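Local coordinates for hypothetical protein, IPT/TIG domain protein (Bacteroides ovatus, PDB 4HW6) that is of unknown function but probably serves as an auxiliary nutrient-binding protein, perhaps for carbohydrates, with an IPT/TIG domain joined to a six-bladed beta-propeller, at residues S150-L155 with A408-R413; I141-F146 with H403-A408; E79-V84 with E100-Y105. One frame throughout, in Å; residues are numbered along the deposited sequence.

In the fold
Near the N terminus, contact 3 closes a short loop within the IPT/TIG domain, bringing 100-105 back against 79-84 around the hairpin of strands 82-87 and 93-98. The chain then enters the six-bladed propeller, where the centre of contact 1 lies about 29 Å from that of contact 3. Contacts 1 and 2 each span some 250 residues and cross: 141-146 and 150-155 follow one another in one blade, and their partners 403-408 and 408-413 follow in the same order in another, meeting at A408. Together they tie strands 143-146 and 154-158 of the early blade to strand 404-410 and the turn after it, closing the ring between blades far apart in sequence.

Contact 1. Residues S150-L155 with A408-R413; sequences SNYDDL and AYDMKR
A408, in strand 404-410, sets its small methyl against CD1 of L155 (4.0 Å), an apolar touch between neighbouring propeller blades. Y409 turns its side chain to the other side, toward I341 and V343 of strand 337-344, while its carbonyl O meets the Y152 ring obliquely near CE1. At D410 the carboxylate, with CG anti to the backbone N (chi1 -175°), reaches back beside Y152, where OD1 comes obliquely to the ring and lies 3.5 Å from CB. OD1 also accepts from R413 N, an Asx motif that holds the following turn, and OD2 is shared by R413 NH1 and the hydroxyl of Y417. The backbone N atoms of M411 and K412 lie over one face of the Y152 ring, offset toward the rim, a flat platform that suits a peptide. The selenomethionine side chain of M411 runs toward the phenol oxygen, but it has two conformers, so the Met-aromatic contact is less certain. K412 passes Y152 in the opposite sense, bends at its third torsion, and brings NZ to N151 O (2.8 Å), nearly along the C=O axis, and to D153 OD1 (2.7 Å), met from above the carboxylate plane. N151 suits the left-handed backbone of the type I' turn S150-D153 that presents these acceptors. R413, extended from CG to NE, has K412 CE over one face of its guanidinium, toward the rim. Its NH1 gives an almost straight bond to Y152 O (2.7 Å, 174°), while NH2 reaches D153 OD1 (2.9 Å) in a more bent one; F169 makes a cation-pi contact with R413. Two acids and two bases thus form one network. With two cationic groups on a single oxygen, D153 would be expected to stay ionised, and the turn is held through the carbonyls of its tip and the charge at its end.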
loop_
_atom_site.group_PDB
_atom_site.type_symbol
_atom_site.label_atom_id
_atom_site.label_comp_id
_atom_site.label_asym_id
_atom_site.label_seq_id
_atom_site.Cartn_x
_atom_site.Cartn_y
_atom_site.Cartn_z
ATOM N N SER A 150 14.234 3.713 5.848
ATOM C CA SER A 150 13.503 3.776 7.119
ATOM C C SER A 150 12.884 2.427 7.502
ATOM O O SER A 150 12.230 2.339 8.540
ATOM C CB SER A 150 12.367 4.844 7.046
ATOM O OG SER A 150 11.180 4.417 6.326
ATOM N N ASN A 151 13.049 1.401 6.656
ATOM C CA ASN A 151 12.410 0.085 6.892
ATOM C C ASN A 151 10.902 0.198 7.207
ATOM O O ASN A 151 10.382 -0.400 8.164
ATOM C CB ASN A 151 13.128 -0.669 8.008
ATOM C CG ASN A 151 12.669 -2.113 8.130
ATOM O OD1 ASN A 151 12.419 -2.783 7.130
ATOM N ND2 ASN A 151 12.543 -2.588 9.355
ATOM N N TYR A 152 10.225 0.986 6.388
ATOM C CA TYR A 152 8.777 1.192 6.466
ATOM C C TYR A 152 8.327 1.891 7.733
ATOM O O TYR A 152 7.174 1.740 8.136
ATOM C CB TYR A 152 8.001 -0.124 6.209
ATOM C CG TYR A 152 8.308 -0.630 4.832
ATOM C CD1 TYR A 152 7.628 -0.145 3.729
ATOM C CD2 TYR A 152 9.345 -1.522 4.627
ATOM C CE1 TYR A 152 7.950 -0.556 2.449
ATOM C CE2 TYR A 152 9.686 -1.935 3.349
ATOM C CZ TYR A 152 8.979 -1.450 2.274
ATOM O OH TYR A 152 9.273 -1.858 1.011
ATOM N N ASP A 153 9.217 2.678 8.334
ATOM C CA ASP A 153 8.870 3.430 9.545
ATOM C C ASP A 153 8.576 4.920 9.312
ATOM O O ASP A 153 8.089 5.587 10.214
ATOM C CB ASP A 153 9.930 3.273 10.619
ATOM C CG ASP A 153 9.898 1.896 11.289
ATOM O OD1 ASP A 153 8.860 1.191 11.243
ATOM O OD2 ASP A 153 10.926 1.521 11.862
ATOM N N ASP A 154 8.868 5.423 8.120
ATOM C CA ASP A 154 8.584 6.812 7.794
ATOM C C ASP A 154 7.937 6.929 6.434
ATOM O O ASP A 154 8.552 6.635 5.393
ATOM C CB ASP A 154 9.841 7.668 7.888
ATOM C CG ASP A 154 10.453 7.637 9.265
ATOM O OD1 ASP A 154 9.952 8.319 10.194
ATOM O OD2 ASP A 154 11.411 6.861 9.438
ATOM N N LEU A 155 6.673 7.329 6.461
ATOM C CA LEU A 155 5.846 7.560 5.277
ATOM C C LEU A 155 5.542 9.039 5.161
ATOM O O LEU A 155 5.104 9.676 6.120
ATOM C CB LEU A 155 4.526 6.828 5.408
ATOM C CG LEU A 155 3.494 7.022 4.320
ATOM C CD1 LEU A 155 3.986 6.384 3.021
ATOM C CD2 LEU A 155 2.180 6.380 4.770
ATOM N N ALA A 408 0.474 3.675 -1.162
ATOM C CA ALA A 408 1.755 3.100 -0.757
ATOM C C ALA A 408 1.541 1.661 -0.291
ATOM O O ALA A 408 0.443 1.307 0.170
ATOM C CB ALA A 408 2.397 3.943 0.341
ATOM N N TYR A 409 2.546 0.811 -0.485
ATOM C CA TYR A 409 2.477 -0.555 -0.005
ATOM C C TYR A 409 3.539 -0.767 1.047
ATOM O O TYR A 409 4.729 -0.580 0.788
ATOM C CB TYR A 409 2.635 -1.579 -1.149
ATOM C CG TYR A 409 2.423 -2.978 -0.634
ATOM C CD1 TYR A 409 1.147 -3.445 -0.327
ATOM C CD2 TYR A 409 3.491 -3.814 -0.392
ATOM C CE1 TYR A 409 0.954 -4.714 0.187
ATOM C CE2 TYR A 409 3.294 -5.104 0.099
ATOM C CZ TYR A 409 2.016 -5.541 0.388
ATOM O OH TYR A 409 1.846 -6.818 0.923
ATOM N N ASP A 410 3.093 -1.173 2.227
ATOM C CA ASP A 410 3.943 -1.406 3.374
ATOM C C ASP A 410 4.321 -2.875 3.350
ATOM O O ASP A 410 3.506 -3.738 3.694
ATOM C CB ASP A 410 3.152 -1.058 4.623
ATOM C CG ASP A 410 3.957 -1.139 5.903
ATOM O OD1 ASP A 410 4.950 -1.903 5.981
ATOM O OD2 ASP A 410 3.529 -0.449 6.861
HETATM N N MSE A 411 5.537 -3.171 2.903
HETATM C CA MSE A 411 6.007 -4.559 2.817
HETATM C C MSE A 411 6.210 -5.169 4.203
HETATM O O MSE A 411 6.049 -6.380 4.399
HETATM C CB MSE A 411 7.304 -4.630 2.006
HETATM C CG MSE A 411 7.142 -4.285 0.528
HETATM SE SE MSE A 411 8.757 -4.700 -0.477
HETATM C CE MSE A 411 9.284 -6.263 0.514
ATOM N N LYS A 412 6.564 -4.341 5.175
ATOM C CA LYS A 412 6.810 -4.857 6.515
ATOM C C LYS A 412 5.512 -5.302 7.188
ATOM O O LYS A 412 5.447 -6.354 7.828
ATOM C CB LYS A 412 7.527 -3.809 7.370
ATOM C CG LYS A 412 7.841 -4.261 8.779
ATOM C CD LYS A 412 8.944 -3.433 9.423
ATOM C CE LYS A 412 8.439 -2.117 9.987
ATOM N NZ LYS A 412 9.558 -1.373 10.639
ATOM N N ARG A 413 4.478 -4.501 7.047
ATOM C CA ARG A 413 3.199 -4.767 7.712
ATOM C C ARG A 413 2.178 -5.406 6.767
ATOM O O ARG A 413 1.040 -5.639 7.174
ATOM C CB ARG A 413 2.648 -3.475 8.307
ATOM C CG ARG A 413 3.638 -2.805 9.249
ATOM C CD ARG A 413 3.109 -1.556 9.936
ATOM N NE ARG A 413 4.155 -0.954 10.767
ATOM C CZ ARG A 413 5.158 -0.194 10.321
ATOM N NH1 ARG A 413 5.260 0.124 9.048
ATOM N NH2 ARG A 413 6.077 0.258 11.173
#

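Contact 2. Residues I141-F146 with H403-A408; sequences IWRMMF and HPTSIA
T405 sends its CG2 methyl to the edge of the R143 guanidinium, in its plane and 3.5 Å from NH1, and obliquely toward the W142 ring at CE3 (3.6 Å). The guanidinium lies in turn over the indole, with NH1 3.6 Å above the centre of one face. These groups sit at the start of two inner strands from adjacent blades of the beta-propeller, 143-146 and 404-408, which run nearly parallel (7°). W142 and R143 both face V158, a classic beta bulge.

R143 bends at chi2 (-71°), which folds its head back over W142, where NH1 donates to W142 O and also to N338 OD1. A leucine here would probably cost W142 O and N338 OD1 this donor and the indole face the cation over it. T405 suits its place by being two-faced: the methyl packs, while OG1 binds H403 O and R362.

Further along, selenomethionine M144 extends beyond CG and lays its SE against the backbone N and CB of A408 (3.8 Å to CB). The methyl of A408 also meets the F146 ring obliquely at CE2, and a residue this small lets both large side chains approach. A water donates to both M144 O and I407 O and so bridges the two strands, while Q339 also reaches M144 O. At the other end, S406 places OG between its own N and carbonyl carbon, and OG donates to I141 O at 2.8 Å, from 59° above the carbonyl plane.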
loop_
_atom_site.group_PDB
_atom_site.type_symbol
_atom_site.label_atom_id
_atom_site.label_comp_id
_atom_site.label_asym_id
_atom_site.label_seq_id
_atom_site.Cartn_x
_atom_site.Cartn_y
_atom_site.Cartn_z
ATOM N N ILE A 141 -4.133 14.419 0.557
ATOM C CA ILE A 141 -3.157 13.336 0.584
ATOM C C ILE A 141 -2.785 13.004 -0.881
ATOM O O ILE A 141 -3.314 12.076 -1.486
ATOM C CB ILE A 141 -3.703 12.102 1.342
ATOM C CG1 ILE A 141 -4.356 12.489 2.679
ATOM C CG2 ILE A 141 -2.560 11.124 1.613
ATOM C CD1 ILE A 141 -5.271 11.396 3.236
ATOM N N TRP A 142 -1.873 13.781 -1.446
ATOM C CA TRP A 142 -1.753 13.885 -2.887
ATOM C C TRP A 142 -0.843 12.804 -3.485
ATOM O O TRP A 142 -1.219 12.131 -4.442
ATOM C CB TRP A 142 -1.281 15.306 -3.259
ATOM C CG TRP A 142 -1.066 15.504 -4.723
ATOM C CD1 TRP A 142 0.125 15.738 -5.335
ATOM C CD2 TRP A 142 -2.052 15.470 -5.749
ATOM N NE1 TRP A 142 -0.056 15.840 -6.690
ATOM C CE2 TRP A 142 -1.382 15.674 -6.977
ATOM C CE3 TRP A 142 -3.436 15.299 -5.757
ATOM C CZ2 TRP A 142 -2.052 15.716 -8.192
ATOM C CZ3 TRP A 142 -4.103 15.338 -6.973
ATOM C CH2 TRP A 142 -3.407 15.525 -8.173
ATOM N N ARG A 143 0.372 12.677 -2.964
ATOM C CA ARG A 143 1.307 11.624 -3.374
ATOM C C ARG A 143 2.089 11.157 -2.151
ATOM O O ARG A 143 2.643 11.988 -1.416
ATOM C CB ARG A 143 2.325 12.120 -4.404
ATOM C CG ARG A 143 1.752 12.624 -5.714
ATOM C CD ARG A 143 1.201 11.495 -6.566
ATOM N NE ARG A 143 0.676 11.996 -7.849
ATOM C CZ ARG A 143 -0.604 12.236 -8.143
ATOM N NH1 ARG A 143 -1.568 12.077 -7.256
ATOM N NH2 ARG A 143 -0.926 12.647 -9.368
HETATM N N MSE A 144 2.152 9.837 -1.954
HETATM C CA MSE A 144 2.844 9.213 -0.821
HETATM C C MSE A 144 4.147 8.555 -1.218
HETATM O O MSE A 144 4.302 8.069 -2.352
HETATM C CB MSE A 144 2.008 8.053 -0.247
HETATM C CG MSE A 144 0.806 8.421 0.443
HETATM SE SE MSE A 144 -0.157 6.747 0.858
HETATM C CE MSE A 144 -1.426 7.638 2.006
HETATM N N MSE A 145 5.070 8.495 -0.258
HETATM C CA MSE A 145 6.316 7.749 -0.453
HETATM C C MSE A 145 6.941 7.364 0.892
HETATM O O MSE A 145 7.110 8.201 1.784
HETATM C CB MSE A 145 7.259 8.648 -1.247
HETATM C CG MSE A 145 8.618 8.151 -1.483
HETATM SE SE MSE A 145 8.740 6.940 -2.973
HETATM C CE MSE A 145 7.154 7.349 -3.994
ATOM N N PHE A 146 7.297 6.086 1.044
ATOM C CA PHE A 146 8.116 5.668 2.165
ATOM C C PHE A 146 9.565 6.131 1.939
ATOM O O PHE A 146 10.076 6.088 0.811
ATOM C CB PHE A 146 8.098 4.128 2.326
ATOM C CG PHE A 146 6.940 3.600 3.128
ATOM C CD1 PHE A 146 6.950 3.701 4.503
ATOM C CD2 PHE A 146 5.885 2.937 2.519
ATOM C CE1 PHE A 146 5.904 3.207 5.264
ATOM C CE2 PHE A 146 4.841 2.430 3.283
ATOM C CZ PHE A 146 4.854 2.571 4.647
ATOM N N HIS A 403 -12.553 10.006 -3.917
ATOM C CA HIS A 403 -11.329 10.533 -4.529
ATOM C C HIS A 403 -10.057 9.927 -3.938
ATOM O O HIS A 403 -9.157 10.622 -3.451
ATOM C CB HIS A 403 -11.338 12.061 -4.502
ATOM C CG HIS A 403 -12.372 12.646 -5.392
ATOM N ND1 HIS A 403 -13.063 13.793 -5.076
ATOM C CD2 HIS A 403 -12.830 12.254 -6.607
ATOM C CE1 HIS A 403 -13.913 14.073 -6.055
ATOM N NE2 HIS A 403 -13.781 13.164 -7.002
ATOM N N PRO A 404 -9.962 8.591 -3.997
ATOM C CA PRO A 404 -8.701 7.997 -3.623
ATOM C C PRO A 404 -7.630 8.444 -4.599
ATOM O O PRO A 404 -7.850 8.364 -5.805
ATOM C CB PRO A 404 -8.971 6.498 -3.756
ATOM C CG PRO A 404 -10.067 6.372 -4.743
ATOM C CD PRO A 404 -10.870 7.638 -4.651
ATOM N N THR A 405 -6.473 8.871 -4.106
ATOM C CA THR A 405 -5.499 9.557 -4.932
ATOM C C THR A 405 -4.078 9.023 -4.810
ATOM O O THR A 405 -3.410 8.788 -5.806
ATOM C CB THR A 405 -5.526 11.062 -4.600
ATOM O OG1 THR A 405 -6.856 11.554 -4.823
ATOM C CG2 THR A 405 -4.556 11.850 -5.458
ATOM N N SER A 406 -3.624 8.823 -3.589
ATOM C CA SER A 406 -2.298 8.375 -3.306
ATOM C C SER A 406 -2.313 6.945 -2.768
ATOM O O SER A 406 -3.331 6.461 -2.225
ATOM C CB SER A 406 -1.641 9.357 -2.316
ATOM O OG SER A 406 -2.383 9.435 -1.108
ATOM N N ILE A 407 -1.197 6.250 -2.943
ATOM C CA ILE A 407 -1.088 4.865 -2.567
ATOM C C ILE A 407 0.352 4.520 -2.174
ATOM O O ILE A 407 1.325 4.990 -2.772
ATOM C CB ILE A 407 -1.644 3.930 -3.676
ATOM C CG1 ILE A 407 -1.664 2.467 -3.231
ATOM C CG2 ILE A 407 -0.865 4.126 -4.995
ATOM C CD1 ILE A 407 -2.448 1.552 -4.175
ATOM N N ALA A 408 0.474 3.675 -1.162
ATOM C CA ALA A 408 1.755 3.100 -0.757
ATOM C C ALA A 408 1.541 1.661 -0.291
ATOM O O ALA A 408 0.443 1.307 0.170
ATOM C CB ALA A 408 2.397 3.943 0.341
HETATM O O HOH W 1 4.044 5.304 -2.570
#

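Contact 3. Residues E79-V84 with E100-Y105; sequences EGDVKV and EAKFDY
The carbonyl O of G80 holds one true hydrogen bond, from F103 N at 2.7 Å (155° at the hydrogen), and one much weaker contact: K102 CA lies 3.5 Å from the same G80 O in a CA-H...O approach. A second CA-H...O contact returns from G80 CA to F103 O. Glycine suits this place for two reasons. Its phi is positive (79°), and a beta carbon would point at the other segment and run into F103 O, so the backbones can come this close only without one.

K102 lies along the outside of the pair. Its aliphatic chain passes E79 O, with CE at 3.5 Å, and then bends at its last torsion (56°) to bring NZ beside D81, the two side chains pointing the same way. The salt bridge from NZ to D81 OD1 is weak, at 3.4 Å, on the solvent side of the contact.

Inward, V82 turns CG2 onto F103 CB (3.9 Å), branched aliphatic against the root of a phenyl group whose ring goes on to C73 and I54. A water fills in where the segments diverge, accepting from V82 N (2.8 Å) and donating to A101 O.

Strand 82-87 lies between 93-98 and 50-54, whereas 104-105 is an edge strand beside 21-30; the contact joins the loops that lead into them, in the immunoglobulin-like beta-sandwich expected of an IPT/TIG domain of the E-set clan.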
loop_
_atom_site.group_PDB
_atom_site.type_symbol
_atom_site.label_atom_id
_atom_site.label_comp_id
_atom_site.label_asym_id
_atom_site.label_seq_id
_atom_site.Cartn_x
_atom_site.Cartn_y
_atom_site.Cartn_z
ATOM N N GLU A 79 -0.156 -19.145 9.618
ATOM C CA GLU A 79 0.834 -20.237 9.602
ATOM C C GLU A 79 0.159 -21.592 9.788
ATOM O O GLU A 79 0.646 -22.615 9.321
ATOM C CB GLU A 79 1.919 -20.009 10.650
ATOM C CG GLU A 79 2.749 -18.760 10.374
ATOM C CD GLU A 79 3.838 -18.507 11.402
ATOM O OE1 GLU A 79 3.904 -19.231 12.421
ATOM O OE2 GLU A 79 4.634 -17.569 11.191
ATOM N N GLY A 80 -0.981 -21.585 10.461
ATOM C CA GLY A 80 -1.879 -22.723 10.456
ATOM C C GLY A 80 -1.544 -23.903 11.354
ATOM O O GLY A 80 -2.349 -24.806 11.456
ATOM N N ASP A 81 -0.391 -23.911 12.024
ATOM C CA ASP A 81 -0.044 -25.047 12.896
ATOM C C ASP A 81 -1.038 -25.126 14.054
ATOM O O ASP A 81 -1.360 -24.113 14.660
ATOM C CB ASP A 81 1.374 -24.941 13.462
ATOM C CG ASP A 81 2.420 -24.790 12.391
ATOM O OD1 ASP A 81 3.067 -25.801 12.038
ATOM O OD2 ASP A 81 2.586 -23.653 11.892
ATOM N N VAL A 82 -1.515 -26.331 14.342
ATOM C CA VAL A 82 -2.481 -26.562 15.404
ATOM C C VAL A 82 -1.722 -27.260 16.529
ATOM O O VAL A 82 -1.249 -28.390 16.360
ATOM C CB VAL A 82 -3.653 -27.414 14.891
ATOM C CG1 VAL A 82 -4.587 -27.822 16.027
ATOM C CG2 VAL A 82 -4.406 -26.672 13.789
ATOM N N LYS A 83 -1.577 -26.558 17.655
ATOM C CA LYS A 83 -0.805 -27.016 18.808
ATOM C C LYS A 83 -1.715 -27.069 20.030
ATOM O O LYS A 83 -2.430 -26.109 20.329
ATOM C CB LYS A 83 0.371 -26.066 19.082
ATOM C CG LYS A 83 1.283 -26.448 20.239
ATOM C CD LYS A 83 2.490 -25.524 20.297
ATOM C CE LYS A 83 3.362 -25.802 21.512
ATOM N NZ LYS A 83 4.580 -24.941 21.562
ATOM N N VAL A 84 -1.671 -28.193 20.734
ATOM C CA VAL A 84 -2.447 -28.393 21.950
ATOM C C VAL A 84 -1.474 -28.664 23.085
ATOM O O VAL A 84 -0.598 -29.533 22.966
ATOM C CB VAL A 84 -3.411 -29.585 21.811
ATOM C CG1 VAL A 84 -4.154 -29.843 23.122
ATOM C CG2 VAL A 84 -4.395 -29.334 20.665
ATOM N N GLU A 100 0.336 -32.801 12.241
ATOM C CA GLU A 100 1.109 -32.828 10.991
ATOM C C GLU A 100 0.441 -31.948 9.927
ATOM O O GLU A 100 1.123 -31.271 9.165
ATOM C CB GLU A 100 1.257 -34.263 10.467
ATOM N N ALA A 101 -0.895 -31.966 9.878
ATOM C CA ALA A 101 -1.644 -31.128 8.947
ATOM C C ALA A 101 -1.792 -29.716 9.529
ATOM O O ALA A 101 -1.938 -29.544 10.743
ATOM C CB ALA A 101 -3.014 -31.738 8.629
ATOM N N LYS A 102 -1.709 -28.722 8.651
ATOM C CA LYS A 102 -1.902 -27.313 9.011
ATOM C C LYS A 102 -3.349 -26.895 8.723
ATOM O O LYS A 102 -3.939 -27.313 7.718
ATOM C CB LYS A 102 -0.964 -26.416 8.201
ATOM C CG LYS A 102 0.506 -26.484 8.599
ATOM C CD LYS A 102 1.368 -25.717 7.601
ATOM C CE LYS A 102 2.703 -25.268 8.194
ATOM N NZ LYS A 102 3.503 -26.392 8.752
ATOM N N PHE A 103 -3.910 -26.063 9.599
ATOM C CA PHE A 103 -5.237 -25.500 9.377
ATOM C C PHE A 103 -5.146 -24.473 8.246
ATOM O O PHE A 103 -4.219 -23.650 8.213
ATOM C CB PHE A 103 -5.763 -24.861 10.673
ATOM C CG PHE A 103 -7.176 -24.352 10.577
ATOM C CD1 PHE A 103 -8.248 -25.219 10.696
ATOM C CD2 PHE A 103 -7.433 -23.002 10.379
ATOM C CE1 PHE A 103 -9.559 -24.763 10.603
ATOM C CE2 PHE A 103 -8.744 -22.542 10.292
ATOM C CZ PHE A 103 -9.803 -23.420 10.401
ATOM N N ASP A 104 -6.084 -24.531 7.307
ATOM C CA ASP A 104 -6.111 -23.581 6.182
ATOM C C ASP A 104 -6.949 -22.368 6.575
ATOM O O ASP A 104 -8.166 -22.341 6.425
ATOM C CB ASP A 104 -6.640 -24.239 4.905
ATOM C CG ASP A 104 -6.680 -23.282 3.710
ATOM O OD1 ASP A 104 -6.187 -22.134 3.801
ATOM O OD2 ASP A 104 -7.211 -23.692 2.661
ATOM N N TYR A 105 -6.262 -21.362 7.083
ATOM C CA TYR A 105 -6.896 -20.149 7.547
ATOM C C TYR A 105 -7.313 -19.291 6.367
ATOM O O TYR A 105 -6.496 -18.948 5.525
ATOM C CB TYR A 105 -5.932 -19.382 8.446
ATOM C CG TYR A 105 -6.469 -18.058 8.925
ATOM C CD1 TYR A 105 -7.534 -18.002 9.808
ATOM C CD2 TYR A 105 -5.903 -16.862 8.511
ATOM C CE1 TYR A 105 -8.028 -16.787 10.255
ATOM C CE2 TYR A 105 -6.384 -15.651 8.966
ATOM C CZ TYR A 105 -7.449 -15.619 9.832
ATOM O OH TYR A 105 -7.927 -14.407 10.271
HETATM O O HOH W 2 -0.488 -28.325 12.629
#